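Local coordinates for conserved hypothetical protein, putative anti-sigma factor (Parabacteroides distasonis, PDB 4M0N), which probably acts as an anti-sigma factor of the FecR family, this chain being the piece with the FecR domain and the C-terminal FecR domain, at residues T84-V89 with V98-E103; S110-K115 with K151-L156; Q132-N137 with L143-D148; H172-M177 with A205-I210; Q180-D185 with K201-V206. The protein carries 1 engineered substitution. All coordinates share one frame; numbering follows the deposited sequence. Where two conformers were deposited one is given.

Along the chain, contact 1 closes before the others begin. Contact 2 then spans the strands that hold contact 3, and contacts 4 and 5 follow, both ending on helix 203-214. Contacts 1, 2 and 3 all reach one seven-stranded antiparallel sheet, their centres about 12 to 15 Å apart, and contact 3 touches each of the other two. Contacts 4 and 5 share Ala-205 and Val-206, have centres about 4 Å apart and belong to the C-terminal FecR domain. Between the two groups the centres of contacts 1 and 4 lie about 22 Å apart, yet salt bridges Lys-99 to Asp-173 and Glu-103 to Arg-176 tie the FecR β domain to the C-terminal α/β part.

Contact 1 of 5, residues T84-V89 with V98-E103; sequences TRQADV and VKAYQE
Gln-86 reaches toward Ala-100 with a bent side chain. CB leaves the turn, and CG, placed beside the backbone N and anti to the carbonyl carbon (chi1 -62°), lies 3.9 Å above the plane of the Arg-85 guanidinium, toward its rim. A bend at chi2 (100°) then swings the amide across. Its OE1 comes within 3.9 Å of Ala-100 CB and accepts a hydrogen bond from a water at 2.8 Å; the same water donates to Ala-100 O, also at 2.8 Å, so one solvent molecule joins the two segments. NE2 is hydrogen-bonded to Asn-137 OD1. The path between the segments is a β-arch in the FecR domain: strand 88-91 belongs to the mixed sheet and strand 94-100 to the antiparallel sheet facing it, so side chains rather than backbones meet here. Thr-84 CG2 sits 4.0 Å from Val-98 CG1 and 4.2 Å from Ala-100 CB, while Val-89 CG2 packs against Val-98 CG2 at 4.2 Å. The threonine turns its hydroxyl back into the turn, OG1 donating to Ala-87 O at 2.8 Å on a lone pair in the carbonyl plane. Met-107 of strand 106-111 packs against Thr-84, Gln-86 and Ala-100.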
# COMPACT_ATOMS: atom_id res chain seq x y z
N THR A 84 2.69 12.50 -1.16
CA THR A 84 3.54 11.64 -0.41
C THR A 84 4.98 12.11 -0.51
O THR A 84 5.34 12.95 -1.34
CB THR A 84 3.46 10.20 -0.90
OG1 THR A 84 4.15 10.09 -2.15
CG2 THR A 84 2.05 9.73 -1.03
N ARG A 85 5.80 11.58 0.37
CA ARG A 85 7.18 11.97 0.37
C ARG A 85 7.81 11.79 -1.01
O ARG A 85 8.59 12.64 -1.44
CB ARG A 85 7.97 11.20 1.43
CG ARG A 85 9.42 11.67 1.54
CD ARG A 85 10.26 10.79 2.47
NE ARG A 85 10.38 9.39 2.02
CZ ARG A 85 11.29 8.91 1.17
NH1 ARG A 85 12.21 9.70 0.62
NH2 ARG A 85 11.28 7.62 0.86
N GLN A 86 7.49 10.68 -1.67
CA GLN A 86 8.13 10.27 -2.92
C GLN A 86 7.54 10.95 -4.16
O GLN A 86 8.22 11.06 -5.18
CB GLN A 86 7.98 8.78 -3.08
CG GLN A 86 8.65 7.98 -1.97
CD GLN A 86 7.67 7.49 -0.90
OE1 GLN A 86 6.66 8.15 -0.59
NE2 GLN A 86 8.00 6.34 -0.31
N ALA A 87 6.27 11.34 -4.06
CA ALA A 87 5.52 11.68 -5.26
C ALA A 87 4.25 12.39 -4.93
O ALA A 87 3.64 12.15 -3.90
CB ALA A 87 5.14 10.42 -6.02
N ASP A 88 3.83 13.23 -5.85
CA ASP A 88 2.46 13.68 -5.84
C ASP A 88 1.65 12.86 -6.81
O ASP A 88 2.07 12.64 -7.96
CB ASP A 88 2.36 15.14 -6.31
CG ASP A 88 2.81 16.16 -5.27
OD1 ASP A 88 2.99 15.84 -4.09
OD2 ASP A 88 2.89 17.38 -5.62
N VAL A 89 0.45 12.48 -6.41
CA VAL A 89 -0.46 11.82 -7.31
C VAL A 89 -1.60 12.78 -7.57
O VAL A 89 -2.34 13.16 -6.65
CB VAL A 89 -0.98 10.50 -6.71
CG1 VAL A 89 -1.92 9.83 -7.67
CG2 VAL A 89 0.19 9.63 -6.29
N VAL A 98 -2.65 4.17 -3.33
CA VAL A 98 -1.31 4.68 -3.10
C VAL A 98 -0.77 3.93 -1.90
O VAL A 98 -1.32 4.02 -0.80
CB VAL A 98 -1.31 6.18 -2.78
CG1 VAL A 98 0.08 6.65 -2.59
CG2 VAL A 98 -2.01 6.97 -3.88
N LYS A 99 0.27 3.16 -2.14
CA LYS A 99 0.92 2.39 -1.08
C LYS A 99 2.28 2.99 -0.89
O LYS A 99 3.18 2.82 -1.74
CB LYS A 99 1.00 0.92 -1.43
CG LYS A 99 1.54 0.11 -0.27
CD LYS A 99 1.59 -1.34 -0.60
CE LYS A 99 2.15 -2.10 0.59
NZ LYS A 99 1.95 -3.53 0.31
N ALA A 100 2.48 3.69 0.23
CA ALA A 100 3.69 4.51 0.44
C ALA A 100 4.06 4.54 1.91
O ALA A 100 4.16 5.57 2.52
CB ALA A 100 3.49 5.93 -0.10
N TYR A 101 4.22 3.37 2.48
CA TYR A 101 4.64 3.24 3.87
C TYR A 101 6.11 3.67 3.95
O TYR A 101 6.99 3.18 3.21
CB TYR A 101 4.50 1.80 4.38
CG TYR A 101 3.09 1.36 4.60
CD1 TYR A 101 2.41 1.68 5.77
CD2 TYR A 101 2.43 0.63 3.63
CE1 TYR A 101 1.11 1.27 5.98
CE2 TYR A 101 1.14 0.20 3.85
CZ TYR A 101 0.48 0.53 5.00
OH TYR A 101 -0.79 0.09 5.19
N GLN A 102 6.38 4.56 4.89
CA GLN A 102 7.74 5.08 5.03
C GLN A 102 8.75 4.01 5.42
O GLN A 102 9.94 4.12 5.03
CB GLN A 102 7.76 6.31 5.96
CG GLN A 102 7.49 6.04 7.43
CD GLN A 102 7.35 7.32 8.29
OE1 GLN A 102 7.47 8.47 7.84
NE2 GLN A 102 7.10 7.09 9.55
N GLU A 103 8.30 2.97 6.12
CA GLU A 103 9.16 1.81 6.45
C GLU A 103 9.43 0.76 5.35
O GLU A 103 10.20 -0.19 5.58
CB GLU A 103 8.60 1.09 7.69
CG GLU A 103 7.27 0.38 7.52
CD GLU A 103 6.07 1.20 7.95
OE1 GLU A 103 6.21 2.49 7.87
OE2 GLU A 103 5.02 0.55 8.37
O HOH W 1 5.72 7.78 2.02

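Contact 2 of 5, residues S110-K115 with K151-L156; sequences SVRTGK and KVTAWL
Ser-110 and Val-152 make the close part of this contact. Both valine methyls face the serine: CG1 lies 3.5 Å from Ser-110 OG and 3.8 Å from Ser-110 CB, with CG2 a little farther from OG at 3.9 Å. The hydroxyl stays beside its own backbone N (chi1 -51°) and finds its polar partner in Gln-132, so toward Val-152 the meeting is purely van der Waals. Cut back to alanine, Val-152 would lose both methyls, which is likely to leave a gap beside CB and OG of Ser-110. The other end is slack. Arg-112, partly exposed, comes no nearer than CD at 4.4 Å from Thr-153 OG1, and the hydroxyl of Thr-153, the first residue past the helix, turns back to bond Ala-149 O. Arg-112 and Thr-113 form a classic β bulge opposite Ser-95, where the chain turns a corner. Helix 149-152 lies on the antiparallel sheet, with Val-152 and Thr-153 also touching Asn-97 of strand 94-100 and Thr-153 touching Phe-69 of strand 67-72.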
# COMPACT_ATOMS: atom_id res chain seq x y z
N SER A 110 -1.48 2.53 -8.05
CA SER A 110 -2.20 1.55 -8.89
C SER A 110 -3.58 2.10 -9.18
O SER A 110 -4.32 2.46 -8.26
CB SER A 110 -2.35 0.23 -8.16
OG SER A 110 -1.11 -0.26 -7.64
N VAL A 111 -3.94 2.20 -10.46
CA VAL A 111 -5.16 2.88 -10.87
C VAL A 111 -6.29 1.88 -11.07
O VAL A 111 -6.12 0.89 -11.77
CB VAL A 111 -4.97 3.66 -12.19
CG1 VAL A 111 -6.25 4.39 -12.56
CG2 VAL A 111 -3.79 4.62 -12.07
N ARG A 112 -7.41 2.12 -10.41
CA ARG A 112 -8.59 1.30 -10.58
C ARG A 112 -9.52 1.85 -11.66
O ARG A 112 -9.96 1.12 -12.55
CB ARG A 112 -9.34 1.18 -9.27
CG ARG A 112 -10.55 0.27 -9.34
CD ARG A 112 -10.16 -1.14 -8.94
NE ARG A 112 -11.30 -2.04 -8.81
CZ ARG A 112 -11.89 -2.68 -9.82
NH1 ARG A 112 -11.47 -2.54 -11.07
NH2 ARG A 112 -12.92 -3.48 -9.56
N THR A 113 -9.82 3.14 -11.57
CA THR A 113 -10.66 3.80 -12.55
C THR A 113 -10.09 5.18 -12.84
O THR A 113 -9.43 5.77 -12.01
CB THR A 113 -12.13 3.94 -12.06
OG1 THR A 113 -12.21 4.87 -10.98
CG2 THR A 113 -12.63 2.62 -11.55
N GLY A 114 -10.34 5.69 -14.04
CA GLY A 114 -9.94 7.05 -14.39
C GLY A 114 -8.48 7.16 -14.80
O GLY A 114 -7.83 6.16 -15.11
N LYS A 115 -7.95 8.39 -14.72
CA LYS A 115 -6.62 8.74 -15.22
C LYS A 115 -5.89 9.44 -14.09
O LYS A 115 -6.47 10.28 -13.41
CB LYS A 115 -6.71 9.64 -16.45
CG LYS A 115 -7.36 8.93 -17.63
CD LYS A 115 -7.33 9.75 -18.89
CE LYS A 115 -8.11 9.05 -19.98
NZ LYS A 115 -7.98 9.76 -21.27
N LYS A 151 -7.10 -6.56 -7.47
CA LYS A 151 -6.34 -7.42 -6.56
C LYS A 151 -5.44 -6.59 -5.65
O LYS A 151 -5.27 -6.89 -4.45
CB LYS A 151 -5.54 -8.44 -7.36
CG LYS A 151 -6.43 -9.44 -8.08
CD LYS A 151 -5.59 -10.48 -8.80
CE LYS A 151 -6.40 -11.49 -9.62
NZ LYS A 151 -7.60 -12.06 -8.94
N VAL A 152 -4.88 -5.51 -6.21
CA VAL A 152 -4.03 -4.59 -5.43
C VAL A 152 -4.80 -4.09 -4.21
O VAL A 152 -4.22 -3.95 -3.12
CB VAL A 152 -3.55 -3.39 -6.29
CG1 VAL A 152 -2.86 -2.31 -5.43
CG2 VAL A 152 -2.57 -3.85 -7.35
N THR A 153 -6.09 -3.83 -4.40
CA THR A 153 -6.96 -3.20 -3.42
C THR A 153 -7.82 -4.24 -2.69
O THR A 153 -8.83 -3.89 -2.15
CB THR A 153 -7.87 -2.12 -4.05
OG1 THR A 153 -8.72 -2.66 -5.08
CG2 THR A 153 -6.99 -1.01 -4.64
N ALA A 154 -7.37 -5.49 -2.68
CA ALA A 154 -8.10 -6.55 -1.99
C ALA A 154 -8.09 -6.29 -0.49
O ALA A 154 -8.98 -6.75 0.24
CB ALA A 154 -7.46 -7.89 -2.27
N TRP A 155 -7.07 -5.59 -0.04
CA TRP A 155 -6.97 -5.20 1.35
C TRP A 155 -8.24 -4.54 1.88
O TRP A 155 -8.58 -4.70 3.04
CB TRP A 155 -5.72 -4.37 1.62
CG TRP A 155 -5.71 -2.95 1.09
CD1 TRP A 155 -5.14 -2.52 -0.06
CD2 TRP A 155 -6.29 -1.79 1.72
NE1 TRP A 155 -5.33 -1.16 -0.21
CE2 TRP A 155 -6.04 -0.69 0.87
CE3 TRP A 155 -7.00 -1.57 2.90
CZ2 TRP A 155 -6.43 0.61 1.20
CZ3 TRP A 155 -7.41 -0.29 3.21
CH2 TRP A 155 -7.13 0.78 2.36
N LEU A 156 -8.95 -3.81 1.03
CA LEU A 156 -10.20 -3.17 1.40
C LEU A 156 -11.19 -4.18 2.02
O LEU A 156 -11.90 -3.82 2.95
CB LEU A 156 -10.86 -2.53 0.17
CG LEU A 156 -10.03 -1.44 -0.54
CD1 LEU A 156 -10.65 -1.04 -1.87
CD2 LEU A 156 -9.90 -0.25 0.35

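Contact 3 of 5, residues Q132-N137 with L143-D148; sequences QIIVNN and LKKNED. With EDO (1,2-ethanediol), chain C.
Gln-132 and Lys-145 form a hydrogen-bonded pair in the antiparallel hairpin of strands 131-136 and 142-146, which forms one edge of the antiparallel sheet. Gln-132 N gives to Lys-145 O at 2.8 Å, and Lys-145 N returns a bond to Gln-132 O. Ile-134 and Leu-143 repeat the exchange, each N to the other's O at 2.8 Å. Asn-136 ND2 makes a weak hydrogen bond to O1 of a bound 1,2-ethanediol at 3.3 Å. The buried amide of Gln-132 runs alongside Glu-147, its plane 67° from the carboxylate; OE1 lies 3.5 Å from Glu-147 CB. A water donates to Gln-132 OE1 at 2.6 Å and to Glu-147 OE1 at 2.7 Å, and accepts from Lys-145 NZ, while Gln-132 NE2 is hydrogen-bonded to Ser-110 OG. With leucine replacing Gln-132, that water and the Ser-110 hydroxyl are each likely to lose a partner. Glu-147 OE2 is shared by Asp-148 N and Tyr-161 OH, and OE1 is also hydrogen-bonded to Asn-163 ND2. Among so many donors the carboxylate probably stays ionised, and the nearby lysine, linked to it through the water, would favour this.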
# COMPACT_ATOMS: atom_id res chain seq x y z
N GLN A 132 0.30 0.55 -13.09
CA GLN A 132 0.88 0.80 -11.81
C GLN A 132 2.27 1.36 -12.00
O GLN A 132 2.93 1.05 -12.97
CB GLN A 132 0.99 -0.58 -11.12
CG GLN A 132 1.71 -0.69 -9.83
CD GLN A 132 1.68 -2.12 -9.33
OE1 GLN A 132 2.38 -3.02 -9.83
NE2 GLN A 132 0.86 -2.32 -8.34
N ILE A 133 2.69 2.18 -11.04
CA ILE A 133 4.08 2.60 -10.92
C ILE A 133 4.61 2.10 -9.59
O ILE A 133 3.92 2.19 -8.56
CB ILE A 133 4.21 4.12 -10.99
CG1 ILE A 133 3.97 4.58 -12.43
CG2 ILE A 133 5.57 4.60 -10.46
CD1 ILE A 133 3.69 6.06 -12.48
N ILE A 134 5.80 1.50 -9.63
CA ILE A 134 6.48 1.04 -8.43
C ILE A 134 7.73 1.88 -8.34
O ILE A 134 8.54 1.90 -9.29
CB ILE A 134 6.80 -0.46 -8.48
CG1 ILE A 134 5.51 -1.29 -8.72
CG2 ILE A 134 7.53 -0.88 -7.19
CD1 ILE A 134 5.70 -2.80 -8.76
N VAL A 135 7.92 2.54 -7.20
CA VAL A 135 9.16 3.25 -6.90
C VAL A 135 9.93 2.47 -5.85
O VAL A 135 9.39 2.08 -4.83
CB VAL A 135 8.87 4.67 -6.37
CG1 VAL A 135 10.14 5.37 -5.87
CG2 VAL A 135 8.22 5.50 -7.44
N ASN A 136 11.20 2.26 -6.11
CA ASN A 136 12.03 1.59 -5.13
C ASN A 136 12.74 2.69 -4.30
O ASN A 136 13.56 3.46 -4.79
CB ASN A 136 12.96 0.63 -5.86
CG ASN A 136 13.70 -0.29 -4.93
OD1 ASN A 136 14.28 0.14 -3.95
ND2 ASN A 136 13.69 -1.57 -5.23
N ASN A 137 12.41 2.74 -3.02
CA ASN A 137 12.94 3.76 -2.12
C ASN A 137 14.41 3.55 -1.81
O ASN A 137 15.10 4.46 -1.30
CB ASN A 137 12.20 3.72 -0.78
CG ASN A 137 10.76 4.09 -0.89
OD1 ASN A 137 10.40 5.06 -1.58
ND2 ASN A 137 9.90 3.34 -0.18
N LEU A 143 9.43 1.69 -11.95
CA LEU A 143 8.87 0.72 -12.90
C LEU A 143 7.43 1.02 -13.16
O LEU A 143 6.61 1.03 -12.23
CB LEU A 143 9.00 -0.71 -12.33
CG LEU A 143 8.36 -1.82 -13.15
CD1 LEU A 143 8.96 -1.82 -14.53
CD2 LEU A 143 8.49 -3.19 -12.44
N LYS A 144 7.07 1.23 -14.43
CA LYS A 144 5.68 1.26 -14.82
C LYS A 144 5.33 -0.06 -15.46
O LYS A 144 6.06 -0.57 -16.29
CB LYS A 144 5.45 2.39 -15.83
CG LYS A 144 4.00 2.57 -16.28
CD LYS A 144 3.77 2.04 -17.66
CE LYS A 144 2.30 1.93 -18.01
NZ LYS A 144 2.20 1.17 -19.30
N LYS A 145 4.18 -0.60 -15.08
CA LYS A 145 3.77 -1.92 -15.50
C LYS A 145 2.26 -2.09 -15.39
O LYS A 145 1.57 -1.22 -14.88
CB LYS A 145 4.44 -2.99 -14.65
CG LYS A 145 4.08 -2.96 -13.18
CD LYS A 145 4.71 -4.12 -12.41
CE LYS A 145 4.30 -5.51 -12.88
NZ LYS A 145 4.69 -6.47 -11.82
N ASN A 146 1.77 -3.24 -15.85
CA ASN A 146 0.37 -3.58 -15.66
C ASN A 146 0.19 -4.34 -14.38
O ASN A 146 1.04 -5.17 -13.99
CB ASN A 146 -0.15 -4.43 -16.83
CG ASN A 146 -0.15 -3.69 -18.14
OD1 ASN A 146 -0.47 -2.51 -18.21
ND2 ASN A 146 0.16 -4.41 -19.22
N GLU A 147 -0.92 -4.10 -13.71
CA GLU A 147 -1.26 -4.90 -12.53
C GLU A 147 -2.75 -4.75 -12.34
O GLU A 147 -3.33 -3.69 -12.59
CB GLU A 147 -0.50 -4.42 -11.28
CG GLU A 147 -0.76 -5.23 -10.02
CD GLU A 147 -0.43 -6.69 -10.19
OE1 GLU A 147 0.72 -7.07 -9.94
OE2 GLU A 147 -1.33 -7.47 -10.57
N ASP A 148 -3.37 -5.82 -11.85
CA ASP A 148 -4.80 -5.85 -11.57
C ASP A 148 -5.12 -5.07 -10.31
O ASP A 148 -4.84 -5.51 -9.19
CB ASP A 148 -5.21 -7.33 -11.42
CG ASP A 148 -6.68 -7.52 -11.23
OD1 ASP A 148 -7.36 -6.62 -10.75
OD2 ASP A 148 -7.19 -8.61 -11.59
C1 EDO C . 11.71 -1.03 -9.07
O1 EDO C . 12.83 -1.66 -8.42
C2 EDO C . 10.43 -1.77 -8.70
O2 EDO C . 10.56 -3.17 -8.96
O HOH W 2 2.88 -5.53 -9.37

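Contact 4 of 5, residues H172-M177 with A205-I210; sequences HDLERM and AVLNAI
Leu-174 meets Val-206, Leu-207 and Ile-210 where two helices of the C-terminal FecR domain run nearly antiparallel, 166° between the directions of these segments. The axes of these short segments stay 12.3 Å apart, and side chains alone meet between them. Ahead of the leucine, His-172 bonds Asp-104 through ND1, and Asp-173 OD1 forms a salt bridge with Lys-99; Asp-104 and Lys-99 both belong to the FecR part. Leu-174 then sends its two branches apart. Its side chain and that of Leu-207 lie alongside one another, pointing opposite ways, with Leu-174 CD1 3.8 Å from Leu-207 CD2; CD1 also approaches Ile-210 CD1 at 4.3 Å, while CD2 lies 3.9 Å from Val-206 CG1. The side chain points toward segment 205-210, chi1 of -60° placing CG beside the backbone N. Leu-160 of strand 159-166 packs against both Leu-174 and Val-206, adding to this buried apolar patch. Glu-175 OE2 is hydrogen-bonded to Ile-182 N. One turn beyond Asp-173, Arg-176 NH2 makes a salt bridge to Asp-173 OD1 at 3.0 Å, the carboxylate oxygen standing 18° out of the guanidinium plane.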
# COMPACT_ATOMS: atom_id res chain seq x y z
N HIS A 172 6.16 -7.05 6.08
CA HIS A 172 5.63 -5.77 6.56
C HIS A 172 4.10 -5.70 6.42
O HIS A 172 3.42 -5.28 7.34
CB HIS A 172 6.28 -4.64 5.80
CG HIS A 172 7.65 -4.30 6.28
ND1 HIS A 172 8.19 -3.03 6.18
CD2 HIS A 172 8.58 -5.06 6.90
CE1 HIS A 172 9.40 -3.03 6.71
NE2 HIS A 172 9.67 -4.25 7.15
N ASP A 173 3.56 -6.17 5.30
CA ASP A 173 2.11 -6.24 5.13
C ASP A 173 1.45 -7.09 6.20
O ASP A 173 0.39 -6.73 6.75
CB ASP A 173 1.71 -6.83 3.78
CG ASP A 173 2.01 -5.93 2.61
OD1 ASP A 173 2.29 -4.74 2.81
OD2 ASP A 173 1.92 -6.43 1.48
N LEU A 174 2.06 -8.23 6.49
CA LEU A 174 1.50 -9.12 7.52
C LEU A 174 1.55 -8.49 8.90
O LEU A 174 0.54 -8.51 9.64
CB LEU A 174 2.21 -10.47 7.53
CG LEU A 174 2.16 -11.31 6.24
CD1 LEU A 174 2.86 -12.64 6.48
CD2 LEU A 174 0.75 -11.54 5.72
N GLU A 175 2.68 -7.90 9.25
CA GLU A 175 2.79 -7.24 10.54
C GLU A 175 1.73 -6.17 10.72
O GLU A 175 1.08 -6.06 11.78
CB GLU A 175 4.16 -6.57 10.72
CG GLU A 175 5.33 -7.51 10.83
CD GLU A 175 6.60 -6.75 11.13
OE1 GLU A 175 7.05 -6.00 10.24
OE2 GLU A 175 7.12 -6.93 12.24
N ARG A 176 1.51 -5.38 9.68
CA ARG A 176 0.52 -4.33 9.74
C ARG A 176 -0.94 -4.82 9.76
O ARG A 176 -1.77 -4.29 10.49
CB ARG A 176 0.72 -3.39 8.56
CG ARG A 176 1.97 -2.56 8.71
CD ARG A 176 2.03 -1.46 7.65
NE ARG A 176 2.24 -2.02 6.33
CZ ARG A 176 3.39 -1.99 5.65
NH1 ARG A 176 4.47 -1.43 6.16
NH2 ARG A 176 3.47 -2.56 4.45
N MET A 177 -1.22 -5.84 8.96
CA MET A 177 -2.56 -6.41 8.91
C MET A 177 -2.97 -7.06 10.20
O MET A 177 -4.10 -6.86 10.65
CB MET A 177 -2.68 -7.46 7.80
CG MET A 177 -4.05 -8.17 7.79
SD MET A 177 -4.34 -9.05 6.23
CE MET A 177 -4.66 -7.73 5.03
N ALA A 205 -2.50 -19.36 8.64
CA ALA A 205 -2.79 -19.90 7.31
C ALA A 205 -1.95 -19.27 6.21
O ALA A 205 -1.50 -19.94 5.26
CB ALA A 205 -4.27 -19.67 7.00
N VAL A 206 -1.76 -17.96 6.31
CA VAL A 206 -0.94 -17.28 5.34
C VAL A 206 0.50 -17.75 5.45
O VAL A 206 1.12 -18.03 4.44
CB VAL A 206 -1.02 -15.76 5.45
CG1 VAL A 206 -0.06 -15.14 4.44
CG2 VAL A 206 -2.45 -15.26 5.21
N LEU A 207 1.01 -17.86 6.68
CA LEU A 207 2.37 -18.36 6.88
C LEU A 207 2.54 -19.82 6.42
O LEU A 207 3.55 -20.15 5.81
CB LEU A 207 2.81 -18.18 8.33
CG LEU A 207 2.90 -16.71 8.77
CD1 LEU A 207 3.15 -16.65 10.27
CD2 LEU A 207 3.99 -15.98 8.00
N ASN A 208 1.54 -20.66 6.65
CA ASN A 208 1.57 -22.04 6.12
C ASN A 208 1.64 -22.07 4.59
O ASN A 208 2.39 -22.86 4.00
CB ASN A 208 0.34 -22.84 6.59
CG ASN A 208 0.28 -23.02 8.09
OD1 ASN A 208 1.29 -22.93 8.78
ND2 ASN A 208 -0.91 -23.29 8.60
N ALA A 209 0.89 -21.20 3.94
CA ALA A 209 0.90 -21.12 2.49
C ALA A 209 2.26 -20.70 1.97
O ALA A 209 2.73 -21.20 0.96
CB ALA A 209 -0.17 -20.17 2.02
N ILE A 210 2.89 -19.76 2.67
CA ILE A 210 4.25 -19.35 2.36
C ILE A 210 5.21 -20.51 2.57
O ILE A 210 6.08 -20.73 1.73
CB ILE A 210 4.68 -18.14 3.20
CG1 ILE A 210 3.94 -16.90 2.70
CG2 ILE A 210 6.16 -17.87 3.09
CD1 ILE A 210 3.92 -15.77 3.67

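Contact 5 of 5, residues Q180-D185 with K201-V206; sequences QEIVLD and KSLEAV
Leu-203 is the residue of 201-206 that touches Gln-180 and Ile-182, and the chain before it prepares the helix on which it rides. Lys-201 gives its carbonyl O to the hydroxyl of Tyr-178. Ser-202 is the N-cap: its OG accepts from Ala-205 N at 3.0 Å, with an angle of 154° at the hydrogen, and its O takes Val-206 N, so the first turn of helix 203-214 is held by both the side chain and the carbonyl of the serine. Leu-203 follows, CG lying anti to the backbone N (chi1 -180°), which carries the two methyls out toward segment 180-185. CD2 rests on the aliphatic part of Gln-180, 3.7 Å from CG and 3.9 Å from CB, the two side chains crossing at about a right angle. CD1 meets Ile-182 CD1 at 4.2 Å. The amide of the glutamine is engaged elsewhere: bent at chi2, the chain folds back and NE2 donates to Glu-181 O at 2.9 Å, almost straight at 172°, with the carbonyl oxygen in the amide plane. Beyond Leu-203 the helix continues through Val-206 into its packing with helix 167-178. That helix also packs against the contact, with Ile-171 and Leu-174 against Ile-182 and Tyr-178 against Leu-203, while strand 182-184 pairs in parallel with strand 224-228 at the edge of the three-stranded sheet.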
# COMPACT_ATOMS: atom_id res chain seq x y z
N GLN A 180 1.10 -7.92 14.50
CA GLN A 180 1.94 -8.96 15.03
C GLN A 180 3.37 -8.76 14.53
O GLN A 180 3.59 -8.72 13.33
CB GLN A 180 1.41 -10.32 14.57
CG GLN A 180 2.33 -11.49 14.88
CD GLN A 180 2.64 -11.62 16.37
OE1 GLN A 180 1.74 -11.85 17.18
NE2 GLN A 180 3.91 -11.47 16.73
N GLU A 181 4.33 -8.63 15.45
CA GLU A 181 5.72 -8.46 15.07
C GLU A 181 6.23 -9.75 14.42
O GLU A 181 6.06 -10.85 14.94
CB GLU A 181 6.59 -8.10 16.27
CG GLU A 181 7.95 -7.52 15.88
CD GLU A 181 9.02 -7.68 16.96
OE1 GLU A 181 8.67 -7.84 18.15
OE2 GLU A 181 10.22 -7.65 16.61
N ILE A 182 6.82 -9.59 13.24
CA ILE A 182 7.39 -10.71 12.53
C ILE A 182 8.78 -10.30 12.09
O ILE A 182 8.93 -9.29 11.43
CB ILE A 182 6.58 -11.08 11.28
CG1 ILE A 182 5.14 -11.46 11.64
CG2 ILE A 182 7.26 -12.21 10.52
CD1 ILE A 182 4.25 -11.57 10.41
N VAL A 183 9.76 -11.12 12.45
CA VAL A 183 11.16 -10.87 12.12
C VAL A 183 11.72 -12.04 11.30
O VAL A 183 11.26 -13.17 11.44
CB VAL A 183 11.99 -10.65 13.40
CG1 VAL A 183 11.34 -9.60 14.28
CG2 VAL A 183 12.16 -11.95 14.18
N LEU A 184 12.70 -11.74 10.46
CA LEU A 184 13.41 -12.75 9.67
C LEU A 184 14.66 -13.16 10.43
O LEU A 184 15.40 -12.29 10.90
CB LEU A 184 13.82 -12.16 8.31
CG LEU A 184 12.67 -11.86 7.34
CD1 LEU A 184 13.13 -10.99 6.18
CD2 LEU A 184 12.08 -13.16 6.83
N ASP A 185 14.89 -14.47 10.56
CA ASP A 185 16.13 -15.01 11.09
C ASP A 185 17.31 -14.31 10.38
O ASP A 185 17.42 -14.39 9.16
CB ASP A 185 16.18 -16.54 10.85
CG ASP A 185 17.42 -17.21 11.44
OD1 ASP A 185 18.38 -16.51 11.81
OD2 ASP A 185 17.43 -18.45 11.52
N LYS A 201 -7.70 -14.56 5.50
CA LYS A 201 -7.12 -15.73 6.13
C LYS A 201 -6.50 -15.38 7.47
O LYS A 201 -6.21 -14.19 7.75
CB LYS A 201 -6.09 -16.39 5.21
CG LYS A 201 -6.68 -16.96 3.93
CD LYS A 201 -7.06 -18.42 4.07
CE LYS A 201 -7.21 -19.12 2.73
NZ LYS A 201 -5.94 -19.09 1.94
N SER A 202 -6.31 -16.40 8.31
CA SER A 202 -5.59 -16.23 9.55
C SER A 202 -4.13 -15.98 9.19
O SER A 202 -3.69 -16.40 8.13
CB SER A 202 -5.71 -17.46 10.45
OG SER A 202 -5.17 -18.58 9.79
N LEU A 203 -3.39 -15.32 10.06
CA LEU A 203 -1.93 -15.19 9.89
C LEU A 203 -1.28 -16.57 9.76
O LEU A 203 -0.43 -16.80 8.89
CB LEU A 203 -1.33 -14.44 11.06
CG LEU A 203 0.19 -14.21 11.06
CD1 LEU A 203 0.63 -13.66 9.72
CD2 LEU A 203 0.58 -13.29 12.21
N GLU A 204 -1.72 -17.50 10.61
CA GLU A 204 -1.19 -18.86 10.62
C GLU A 204 -1.31 -19.49 9.23
O GLU A 204 -0.35 -20.04 8.69
CB GLU A 204 -1.91 -19.71 11.68
CG GLU A 204 -1.20 -21.00 12.06
CD GLU A 204 -1.97 -21.79 13.13
OE1 GLU A 204 -2.92 -21.24 13.72
OE2 GLU A 204 -1.63 -22.97 13.37
N ALA A 205 -2.50 -19.36 8.64
CA ALA A 205 -2.79 -19.90 7.31
C ALA A 205 -1.95 -19.27 6.21
O ALA A 205 -1.50 -19.94 5.26
CB ALA A 205 -4.27 -19.67 7.00
N VAL A 206 -1.76 -17.96 6.31
CA VAL A 206 -0.94 -17.28 5.34
C VAL A 206 0.50 -17.75 5.45
O VAL A 206 1.12 -18.03 4.44
CB VAL A 206 -1.02 -15.76 5.45
CG1 VAL A 206 -0.06 -15.14 4.44
CG2 VAL A 206 -2.45 -15.26 5.21